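Local coordinates for lipase-esterase related protein (Clostridium acetobutylicum, PDB 3E0X) that probably acts as a hydrolase of the alpha/beta hydrolase fold, although its substrate is unknown, and holds ortho-xylene in a pocket in the crystal, at residues L19-G24 and Y42-L47; I86-Y91 and R110-L115; K197-T202 and G225-L230. All blocks are in the same frame, centred on the assembly; numbering follows the deposited sequence. Where two conformers were deposited one is given.

Contacts 1 and 2 are neighbouring strand pairings in one mixed sheet, with centres about 9 Å apart; strands 18-22 and 86-91 lie side by side, so the sheet runs 43-47, 18-22, 86-91, 109-115 without a break. Contact 3 comes last along the chain, after strands 191-196 and 217-222, where its second segment enters helix 229-232; its centre lies about 18 Å from that of contact 2 and 20 Å from that of contact 1. Contacts 2 and 3 meet where Tyr-91 OH is hydrogen-bonded to His-227 O. All three hold residues that line the ortho-xylene pocket, contact 1 through Gly-24, and so join the sheet core to that pocket.

Contact 1. Residues L19-G24 and Y42-L47; sequences LLFVHG and YNCILL
The Phe-21 ring takes Leu-46 CD2 over one face, 4.0 Å from CD2 to the ring centroid and 26° off the normal, a CH-pi contact offset toward the rim. At its edge lies Ile-45 O, in the ring plane, and Cys-44 SG also comes edgewise, 5.1 Å from the centroid, as a sulfur-aromatic contact. Phe-32 adds an edge-to-face partner. Phe-21 and Leu-46 share nearly the same chi1 (-63° and -58°), which sends both side chains off their strands in the same direction. The His-23 ring turns its edge to the other strand: ND1 donates a weak bond to Leu-47 O (3.3 Å). Water 1 donates to the same oxygen and to Phe-21 O.

Four backbone bonds, from Leu-19 N to Asn-43 O at one end to Leu-47 N to Phe-21 O at the other, establish a parallel pair inside the alpha/beta hydrolase sheet. On the face opposite Phe-21, Leu-20 CD1 meets Ile-45 CG2 at 3.6 Å, and helix 63-76 packs on Leu-20 and Leu-47. Just before strand 43-47, the Tyr-42 ring receives Leu-19 CD1 at 3.6 Å from Tyr-42 CD2, in an oblique approach.

Contact 2. Residues I86-Y91 and R110-L115; sequences ITLIGY and RKVVSL. With OXE (ortho-xylene), chain C.
Arg-110 N donates to Ile-86 O, the first of five hydrogen bonds that join strand 86-91 to strand 109-115 in parallel, with segment axes 12° apart and 4.6 Å at closest approach. The bonds alternate in direction, continuing with Leu-88 N to Lys-111 O, Val-113 N to Leu-88 O, Gly-90 N to Val-113 O and Leu-115 N to Gly-90 O. The shortest, Val-113 N to Leu-88 O, is 2.7 Å. CA-H...O contacts supplement them, among them Tyr-91 CA to Leu-115 O at 3.2 Å; the same oxygen lies at the edge of the Tyr-91 ring.

Apolar contacts divide between the two faces. On one, Leu-88 CD1 meets Val-112 CG2 at 3.8 Å, the two side chains crossing at a slant beneath helix 93-102, which links the strands in a beta-alpha-beta crossover. On the other, Ile-89 and Val-113 run alongside each other; in one of the two deposited conformers of Ile-89, its CD1 rests against Val-113 CG2.

Polar side chains meet through solvent at the start of the strands. Water 2 joins Thr-87 OG1, at 2.9 Å, to Lys-111 NZ, from which it accepts a bond.

The ligand is met by Tyr-91. Its CE2 comes 3.3 Å from methyl carbon C2' of ortho-xylene, approaching obliquely.

In chemical terms, the ladder holds both the N and the O of Gly-90, the first glycine of a probable nucleophile elbow (GxSxG) that includes Ser-92, and the Tyr-91 ring meets the xylene through van der Waals contact, its hydroxyl being hydrogen-bonded to His-227 O.

Contact 3. Residues K197-T202 and G225-L230; sequences KDELLT and GKHFLL. With OXE (ortho-xylene), chain C.
Glu-199 OE1 is gripped from two directions: His-227 ND1 donates to it at 2.8 Å, and the oxygen of water 4 donates to Glu-199 OE1 at 2.6 Å. The same water also donates to Lys-226 O. The His-227 bond uses the syn lone pair of the carboxylate, and OE1 lies only 3° out of the ring plane, although the carboxylate and ring planes stand 76° apart. The other oxygen, OE2, accepts from two amides of its own loop. Leu-201 N comes nearly along the C-O axis, whereas Thr-202 N, at 3.0 Å from Glu-199 OE2, comes from above the carboxylate plane. A bend at chi2 (-89°) turns the Glu-199 carboxylate toward these amides, and together the bonds fix its rotation.

His-227 is held on further sides. Leu-201 CD2 sits over one face, 3.8 Å from the ring centroid, as a CH-pi contact, and Thr-202 CG2 lies 3.5 Å from His-227 CE1. NE2 turns toward methyl carbon C1' of ortho-xylene in a short, doubtful contact that is no bond, and Ser-92 touches the histidine as well.

Farther out, Asp-198 bonds to the backbone just before the histidine. Its OD1 accepts from Lys-226 N at 2.9 Å, from the syn side but well out of the carboxylate plane, while OD2 takes a weak bond from Gly-225 N, with water 3 bridging the same two groups. Lys-226 CG packs against the carboxylate, its extended chain nearly perpendicular to Asp-198.

A histidine that follows the last strand, paired with an acid from another loop and touching the serine of a probable nucleophile elbow, is consistent with the catalytic site of an alpha/beta hydrolase.

Contact 1. Residues L19-G24 and Y42-L47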
loop_
_atom_site.group_PDB
_atom_site.type_symbol
_atom_site.label_atom_id
_atom_site.label_comp_id
_atom_site.label_asym_id
_atom_site.label_seq_id
_atom_site.Cartn_x
_atom_site.Cartn_y
_atom_site.Cartn_z
ATOM N N LEU A 19 -10.813 -7.956 3.267
ATOM C CA LEU A 19 -9.830 -7.121 2.607
ATOM C C LEU A 19 -8.977 -6.508 3.686
ATOM O O LEU A 19 -9.489 -5.816 4.593
ATOM C CB LEU A 19 -10.524 -6.018 1.818
ATOM C CG LEU A 19 -11.590 -6.378 0.780
ATOM C CD1 LEU A 19 -12.093 -5.136 -0.004
ATOM C CD2 LEU A 19 -11.123 -7.431 -0.176
ATOM N N LEU A 20 -7.675 -6.759 3.605
ATOM C CA LEU A 20 -6.741 -6.193 4.574
ATOM C C LEU A 20 -5.931 -5.117 3.835
ATOM O O LEU A 20 -5.196 -5.425 2.889
ATOM C CB LEU A 20 -5.833 -7.305 5.130
ATOM C CG LEU A 20 -4.783 -6.854 6.142
ATOM C CD1 LEU A 20 -5.385 -6.229 7.364
ATOM C CD2 LEU A 20 -3.905 -8.013 6.557
ATOM N N PHE A 21 -6.085 -3.862 4.276
ATOM C CA PHE A 21 -5.484 -2.703 3.621
ATOM C C PHE A 21 -4.203 -2.323 4.320
ATOM O O PHE A 21 -4.190 -2.129 5.551
ATOM C CB PHE A 21 -6.433 -1.494 3.696
ATOM C CG PHE A 21 -7.762 -1.690 2.975
ATOM C CD1 PHE A 21 -8.014 -1.042 1.759
ATOM C CD2 PHE A 21 -8.789 -2.467 3.530
ATOM C CE1 PHE A 21 -9.257 -1.184 1.101
ATOM C CE2 PHE A 21 -10.016 -2.601 2.890
ATOM C CZ PHE A 21 -10.265 -1.974 1.692
ATOM N N VAL A 22 -3.154 -2.123 3.526
ATOM C CA VAL A 22 -1.848 -1.745 4.034
ATOM C C VAL A 22 -1.422 -0.451 3.345
ATOM O O VAL A 22 -1.218 -0.412 2.121
ATOM C CB VAL A 22 -0.801 -2.832 3.727
ATOM C CG1 VAL A 22 0.553 -2.403 4.242
ATOM C CG2 VAL A 22 -1.215 -4.169 4.332
ATOM N N HIS A 23 -1.243 0.588 4.155
ATOM C CA HIS A 23 -0.944 1.923 3.643
ATOM C C HIS A 23 0.526 2.044 3.228
ATOM O O HIS A 23 1.296 1.080 3.295
ATOM C CB HIS A 23 -1.286 2.958 4.718
ATOM C CG HIS A 23 -0.363 2.899 5.884
ATOM N ND1 HIS A 23 -0.673 2.295 7.090
ATOM C CD2 HIS A 23 0.900 3.358 6.009
ATOM C CE1 HIS A 23 0.359 2.421 7.914
ATOM N NE2 HIS A 23 1.334 3.034 7.268
ATOM N N GLY A 24 0.908 3.255 2.846
ATOM C CA GLY A 24 2.227 3.483 2.262
ATOM C C GLY A 24 3.120 4.409 3.066
ATOM O O GLY A 24 2.939 4.608 4.282
ATOM N N TYR A 42 -17.708 -5.686 1.835
ATOM C CA TYR A 42 -16.643 -6.597 2.246
ATOM C C TYR A 42 -16.221 -6.374 3.688
ATOM O O TYR A 42 -16.542 -5.357 4.298
ATOM C CB TYR A 42 -15.449 -6.411 1.331
ATOM C CG TYR A 42 -15.810 -6.457 -0.132
ATOM C CD1 TYR A 42 -16.468 -7.562 -0.681
ATOM C CD2 TYR A 42 -15.512 -5.389 -0.971
ATOM C CE1 TYR A 42 -16.804 -7.607 -2.032
ATOM C CE2 TYR A 42 -15.834 -5.422 -2.316
ATOM C CZ TYR A 42 -16.478 -6.528 -2.843
ATOM O OH TYR A 42 -16.770 -6.518 -4.186
ATOM N N ASN A 43 -15.514 -7.355 4.248
ATOM C CA ASN A 43 -15.056 -7.289 5.620
ATOM C C ASN A 43 -13.721 -6.554 5.585
ATOM O O ASN A 43 -12.715 -7.139 5.204
ATOM C CB ASN A 43 -14.916 -8.705 6.185
ATOM C CG ASN A 43 -14.365 -8.718 7.584
ATOM O OD1 ASN A 43 -14.677 -7.841 8.389
ATOM N ND2 ASN A 43 -13.539 -9.721 7.888
ATOM N N CYS A 44 -13.726 -5.267 5.941
ATOM C CA CYS A 44 -12.556 -4.409 5.717
ATOM C C CYS A 44 -11.756 -4.200 6.993
ATOM O O CYS A 44 -12.284 -3.733 8.023
ATOM C CB CYS A 44 -12.986 -3.040 5.168
ATOM S SG CYS A 44 -13.802 -3.088 3.550
ATOM N N ILE A 45 -10.464 -4.499 6.906
ATOM C CA ILE A 45 -9.547 -4.349 8.032
ATOM C C ILE A 45 -8.440 -3.425 7.549
ATOM O O ILE A 45 -7.769 -3.729 6.577
ATOM C CB ILE A 45 -8.958 -5.731 8.480
ATOM C CG1 ILE A 45 -10.091 -6.706 8.868
ATOM C CG2 ILE A 45 -8.034 -5.551 9.656
ATOM C CD1 ILE A 45 -9.647 -8.202 8.985
ATOM N N LEU A 46 -8.282 -2.283 8.210
ATOM C CA LEU A 46 -7.280 -1.296 7.781
ATOM C C LEU A 46 -6.234 -1.206 8.863
ATOM O O LEU A 46 -6.549 -0.871 9.986
ATOM C CB LEU A 46 -7.932 0.070 7.492
ATOM C CG LEU A 46 -9.006 -0.130 6.403
ATOM C CD1 LEU A 46 -10.384 -0.206 7.024
ATOM C CD2 LEU A 46 -8.935 0.905 5.280
ATOM N N LEU A 47 -4.985 -1.542 8.530
ATOM C CA LEU A 47 -3.868 -1.664 9.458
ATOM C C LEU A 47 -3.071 -0.362 9.586
ATOM O O LEU A 47 -2.847 0.288 8.561
ATOM C CB LEU A 47 -2.929 -2.725 8.860
ATOM C CG LEU A 47 -2.085 -3.637 9.731
ATOM C CD1 LEU A 47 -2.930 -4.203 10.865
ATOM C CD2 LEU A 47 -1.456 -4.762 8.894
HETATM O O HOH W 1 -3.630 0.700 6.054
#

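Contact 2. Residues I86-Y91 and R110-L115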
loop_
_atom_site.group_PDB
_atom_site.type_symbol
_atom_site.label_atom_id
_atom_site.label_comp_id
_atom_site.label_asym_id
_atom_site.label_seq_id
_atom_site.Cartn_x
_atom_site.Cartn_y
_atom_site.Cartn_z
ATOM N N ILE A 86 -8.647 -13.962 2.435
ATOM C CA ILE A 86 -8.080 -12.622 2.595
ATOM C C ILE A 86 -7.467 -12.117 1.295
ATOM O O ILE A 86 -6.635 -12.807 0.677
ATOM C CB ILE A 86 -7.023 -12.577 3.737
ATOM C CG1 ILE A 86 -7.638 -13.035 5.054
ATOM C CG2 ILE A 86 -6.481 -11.170 3.919
ATOM C CD1 ILE A 86 -6.613 -13.276 6.167
ATOM N N THR A 87 -7.879 -10.908 0.895
ATOM C CA THR A 87 -7.212 -10.167 -0.173
ATOM C C THR A 87 -6.452 -9.023 0.455
ATOM O O THR A 87 -7.009 -8.276 1.256
ATOM C CB THR A 87 -8.232 -9.606 -1.198
ATOM O OG1 THR A 87 -8.956 -10.699 -1.775
ATOM C CG2 THR A 87 -7.533 -8.822 -2.311
ATOM N N LEU A 88 -5.174 -8.919 0.123
ATOM C CA LEU A 88 -4.363 -7.817 0.612
ATOM C C LEU A 88 -4.413 -6.684 -0.393
ATOM O O LEU A 88 -4.328 -6.907 -1.605
ATOM C CB LEU A 88 -2.900 -8.246 0.785
ATOM C CG LEU A 88 -2.650 -9.485 1.634
ATOM C CD1 LEU A 88 -1.123 -9.736 1.666
ATOM C CD2 LEU A 88 -3.226 -9.324 3.032
ATOM N N ILE A 89 -4.579 -5.466 0.120
ATOM C CA ILE A 89 -4.621 -4.254 -0.690
ATOM C C ILE A 89 -3.501 -3.365 -0.178
ATOM O O ILE A 89 -3.621 -2.851 0.931
ATOM C CB ILE A 89 -5.981 -3.506 -0.457
ATOM C CG1 ILE A 89 -7.187 -4.423 -0.737
ATOM C CG2 ILE A 89 -6.029 -2.213 -1.258
ATOM C CD1 ILE A 89 -7.366 -4.806 -2.183
ATOM N N GLY A 90 -2.433 -3.201 -0.951
ATOM C CA GLY A 90 -1.302 -2.418 -0.491
ATOM C C GLY A 90 -1.085 -1.200 -1.363
ATOM O O GLY A 90 -1.026 -1.318 -2.589
ATOM N N TYR A 91 -0.945 -0.040 -0.726
ATOM C CA TYR A 91 -0.729 1.204 -1.448
ATOM C C TYR A 91 0.687 1.721 -1.272
ATOM O O TYR A 91 1.186 1.714 -0.153
ATOM C CB TYR A 91 -1.687 2.249 -0.844
ATOM C CG TYR A 91 -1.396 3.699 -1.181
ATOM C CD1 TYR A 91 -1.308 4.141 -2.510
ATOM C CD2 TYR A 91 -1.205 4.637 -0.167
ATOM C CE1 TYR A 91 -1.068 5.492 -2.835
ATOM C CE2 TYR A 91 -0.922 5.988 -0.468
ATOM C CZ TYR A 91 -0.872 6.412 -1.797
ATOM O OH TYR A 91 -0.633 7.733 -2.101
ATOM N N ARG A 110 -5.266 -15.071 -0.228
ATOM C CA ARG A 110 -5.701 -15.673 -1.493
ATOM C C ARG A 110 -5.422 -14.816 -2.730
ATOM O O ARG A 110 -5.308 -15.338 -3.836
ATOM C CB ARG A 110 -7.180 -16.029 -1.443
ATOM C CG ARG A 110 -7.556 -16.983 -0.288
ATOM C CD ARG A 110 -6.897 -18.366 -0.404
ATOM N NE ARG A 110 -7.354 -19.024 -1.626
ATOM C CZ ARG A 110 -6.554 -19.611 -2.526
ATOM N NH1 ARG A 110 -5.234 -19.687 -2.327
ATOM N NH2 ARG A 110 -7.085 -20.116 -3.635
ATOM N N LYS A 111 -5.334 -13.496 -2.550
ATOM C CA LYS A 111 -5.064 -12.574 -3.665
ATOM C C LYS A 111 -4.375 -11.347 -3.102
ATOM O O LYS A 111 -4.528 -11.007 -1.921
ATOM C CB LYS A 111 -6.358 -12.105 -4.334
ATOM C CG LYS A 111 -7.142 -13.196 -5.025
ATOM C CD LYS A 111 -8.306 -12.584 -5.807
ATOM C CE LYS A 111 -9.124 -13.691 -6.511
ATOM N NZ LYS A 111 -9.625 -14.662 -5.490
ATOM N N VAL A 112 -3.671 -10.637 -3.975
ATOM C CA VAL A 112 -3.042 -9.384 -3.580
ATOM C C VAL A 112 -3.258 -8.311 -4.637
ATOM O O VAL A 112 -3.232 -8.596 -5.829
ATOM C CB VAL A 112 -1.518 -9.602 -3.330
ATOM C CG1 VAL A 112 -0.743 -8.294 -3.323
ATOM C CG2 VAL A 112 -1.303 -10.438 -2.070
ATOM N N VAL A 113 -3.470 -7.068 -4.177
ATOM C CA VAL A 113 -3.523 -5.917 -5.061
ATOM C C VAL A 113 -2.435 -4.925 -4.657
ATOM O O VAL A 113 -2.324 -4.544 -3.480
ATOM C CB VAL A 113 -4.874 -5.206 -4.923
ATOM C CG1 VAL A 113 -4.912 -3.947 -5.778
ATOM C CG2 VAL A 113 -6.021 -6.148 -5.316
ATOM N N SER A 114 -1.655 -4.507 -5.650
ATOM C CA SER A 114 -0.662 -3.454 -5.452
ATOM C C SER A 114 -1.183 -2.196 -6.120
ATOM O O SER A 114 -1.274 -2.141 -7.360
ATOM C CB SER A 114 0.698 -3.854 -6.046
ATOM O OG SER A 114 1.627 -2.765 -5.997
ATOM N N LEU A 115 -1.531 -1.209 -5.299
ATOM C CA LEU A 115 -2.142 0.025 -5.764
ATOM C C LEU A 115 -1.077 1.122 -5.715
ATOM O O LEU A 115 -0.569 1.446 -4.630
ATOM C CB LEU A 115 -3.290 0.359 -4.809
ATOM C CG LEU A 115 -4.054 1.666 -4.930
ATOM C CD1 LEU A 115 -4.594 1.804 -6.329
ATOM C CD2 LEU A 115 -5.161 1.673 -3.866
HETATM C C1 OXE C . 3.565 8.496 -0.742
HETATM C C2 OXE C . 2.396 8.334 0.152
HETATM C C3 OXE C . 1.660 9.449 0.547
HETATM C C4 OXE C . 2.040 10.707 0.068
HETATM C C5 OXE C . 3.149 10.874 -0.769
HETATM C C6 OXE C . 3.912 9.772 -1.192
HETATM C "C1'" OXE C . 4.329 7.270 -1.175
HETATM C "C2'" OXE C . 2.026 6.967 0.640
HETATM O O HOH W 2 -9.417 -13.439 -2.583
#

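Contact 3. Residues K197-T202 and G225-L230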
loop_
_atom_site.group_PDB
_atom_site.type_symbol
_atom_site.label_atom_id
_atom_site.label_comp_id
_atom_site.label_asym_id
_atom_site.label_seq_id
_atom_site.Cartn_x
_atom_site.Cartn_y
_atom_site.Cartn_z
ATOM N N LYS A 197 -1.173 6.327 -15.130
ATOM C CA LYS A 197 -0.126 6.481 -16.129
ATOM C C LYS A 197 0.744 7.706 -15.872
ATOM O O LYS A 197 1.955 7.683 -16.165
ATOM C CB LYS A 197 -0.761 6.557 -17.523
ATOM C CG LYS A 197 0.229 6.709 -18.686
ATOM C CD LYS A 197 -0.563 6.798 -19.980
ATOM C CE LYS A 197 0.350 7.176 -21.154
ATOM N NZ LYS A 197 -0.458 7.541 -22.353
ATOM N N ASP A 198 0.146 8.758 -15.315
ATOM C CA ASP A 198 0.871 9.997 -15.082
ATOM C C ASP A 198 1.694 10.018 -13.790
ATOM O O ASP A 198 2.246 11.058 -13.423
ATOM C CB ASP A 198 -0.086 11.202 -15.182
ATOM C CG ASP A 198 -1.252 11.141 -14.210
ATOM O OD1 ASP A 198 -1.405 10.140 -13.502
ATOM O OD2 ASP A 198 -2.025 12.132 -14.120
ATOM N N GLU A 199 1.832 8.880 -13.106
ATOM C CA GLU A 199 2.735 8.823 -11.942
ATOM C C GLU A 199 4.133 9.334 -12.211
ATOM O O GLU A 199 4.752 8.958 -13.226
ATOM C CB GLU A 199 2.895 7.385 -11.462
ATOM C CG GLU A 199 1.775 6.938 -10.569
ATOM C CD GLU A 199 2.025 7.232 -9.108
ATOM O OE1 GLU A 199 1.190 6.790 -8.292
ATOM O OE2 GLU A 199 3.033 7.915 -8.771
ATOM N N LEU A 200 4.631 10.129 -11.258
ATOM C CA LEU A 200 6.035 10.502 -11.164
ATOM C C LEU A 200 6.781 9.676 -10.128
ATOM O O LEU A 200 7.995 9.568 -10.182
ATOM C CB LEU A 200 6.160 11.987 -10.755
ATOM C CG LEU A 200 5.647 12.995 -11.766
ATOM C CD1 LEU A 200 5.772 14.369 -11.145
ATOM C CD2 LEU A 200 6.428 12.974 -13.070
ATOM N N LEU A 201 6.056 9.132 -9.157
ATOM C CA LEU A 201 6.678 8.476 -8.018
ATOM C C LEU A 201 6.689 6.975 -8.198
ATOM O O LEU A 201 7.753 6.412 -8.457
ATOM C CB LEU A 201 5.972 8.890 -6.722
ATOM C CG LEU A 201 6.620 8.465 -5.404
ATOM C CD1 LEU A 201 7.955 9.202 -5.182
ATOM C CD2 LEU A 201 5.653 8.743 -4.252
ATOM N N THR A 202 5.523 6.320 -8.102
ATOM C CA THR A 202 5.452 4.875 -8.383
ATOM C C THR A 202 5.057 4.728 -9.865
ATOM O O THR A 202 3.886 4.618 -10.221
ATOM C CB THR A 202 4.499 4.175 -7.420
ATOM O OG1 THR A 202 3.199 4.758 -7.509
ATOM C CG2 THR A 202 5.018 4.344 -5.977
ATOM N N GLY A 225 -4.579 10.757 -12.365
ATOM C CA GLY A 225 -4.801 10.619 -10.931
ATOM C C GLY A 225 -3.508 10.718 -10.115
ATOM O O GLY A 225 -3.542 10.997 -8.918
ATOM N N LYS A 226 -2.366 10.469 -10.761
ATOM C CA LYS A 226 -1.072 10.497 -10.081
ATOM C C LYS A 226 -1.112 9.673 -8.779
ATOM O O LYS A 226 -1.851 8.677 -8.720
ATOM C CB LYS A 226 -0.597 11.953 -9.897
ATOM C CG LYS A 226 -0.196 12.577 -11.234
ATOM C CD LYS A 226 0.170 14.061 -11.116
ATOM C CE LYS A 226 0.448 14.667 -12.506
ATOM N NZ LYS A 226 0.292 16.174 -12.517
ATOM N N HIS A 227 -0.350 10.049 -7.755
ATOM C CA HIS A 227 -0.174 9.149 -6.608
ATOM C C HIS A 227 -1.384 9.162 -5.659
ATOM O O HIS A 227 -1.497 8.307 -4.762
ATOM C CB HIS A 227 1.136 9.469 -5.876
ATOM C CG HIS A 227 1.664 8.341 -5.062
ATOM N ND1 HIS A 227 1.936 7.104 -5.600
ATOM C CD2 HIS A 227 2.022 8.280 -3.759
ATOM C CE1 HIS A 227 2.398 6.314 -4.643
ATOM N NE2 HIS A 227 2.463 7.005 -3.519
ATOM N N PHE A 228 -2.279 10.134 -5.854
ATOM C CA PHE A 228 -3.521 10.186 -5.071
ATOM C C PHE A 228 -4.707 9.605 -5.838
ATOM O O PHE A 228 -5.850 9.893 -5.517
ATOM C CB PHE A 228 -3.800 11.614 -4.568
ATOM C CG PHE A 228 -3.469 11.824 -3.104
ATOM C CD1 PHE A 228 -2.523 11.035 -2.438
ATOM C CD2 PHE A 228 -4.072 12.876 -2.412
ATOM C CE1 PHE A 228 -2.211 11.284 -1.095
ATOM C CE2 PHE A 228 -3.786 13.122 -1.079
ATOM C CZ PHE A 228 -2.852 12.337 -0.408
ATOM N N LEU A 229 -4.427 8.745 -6.814
ATOM C CA LEU A 229 -5.477 8.002 -7.513
ATOM C C LEU A 229 -6.489 7.408 -6.533
ATOM O O LEU A 229 -7.688 7.473 -6.773
ATOM C CB LEU A 229 -4.848 6.876 -8.341
ATOM C CG LEU A 229 -5.788 5.945 -9.105
ATOM C CD1 LEU A 229 -6.561 6.688 -10.211
ATOM C CD2 LEU A 229 -4.995 4.760 -9.698
ATOM N N LEU A 230 -6.006 6.846 -5.423
ATOM C CA LEU A 230 -6.901 6.162 -4.451
ATOM C C LEU A 230 -7.819 7.124 -3.690
ATOM O O LEU A 230 -8.716 6.671 -2.953
ATOM C CB LEU A 230 -6.094 5.317 -3.431
ATOM C CG LEU A 230 -5.449 6.044 -2.226
ATOM C CD1 LEU A 230 -4.894 5.014 -1.243
ATOM C CD2 LEU A 230 -4.382 7.088 -2.572
HETATM C C1 OXE C . 3.565 8.496 -0.742
HETATM C C2 OXE C . 2.396 8.334 0.152
HETATM C C3 OXE C . 1.660 9.449 0.547
HETATM C C4 OXE C . 2.040 10.707 0.068
HETATM C C5 OXE C . 3.149 10.874 -0.769
HETATM C C6 OXE C . 3.912 9.772 -1.192
HETATM C "C1'" OXE C . 4.329 7.270 -1.175
HETATM C "C2'" OXE C . 2.026 6.967 0.640
HETATM O O HOH W 3 -3.680 13.579 -12.507
HETATM O O HOH W 4 -1.102 5.866 -9.215
#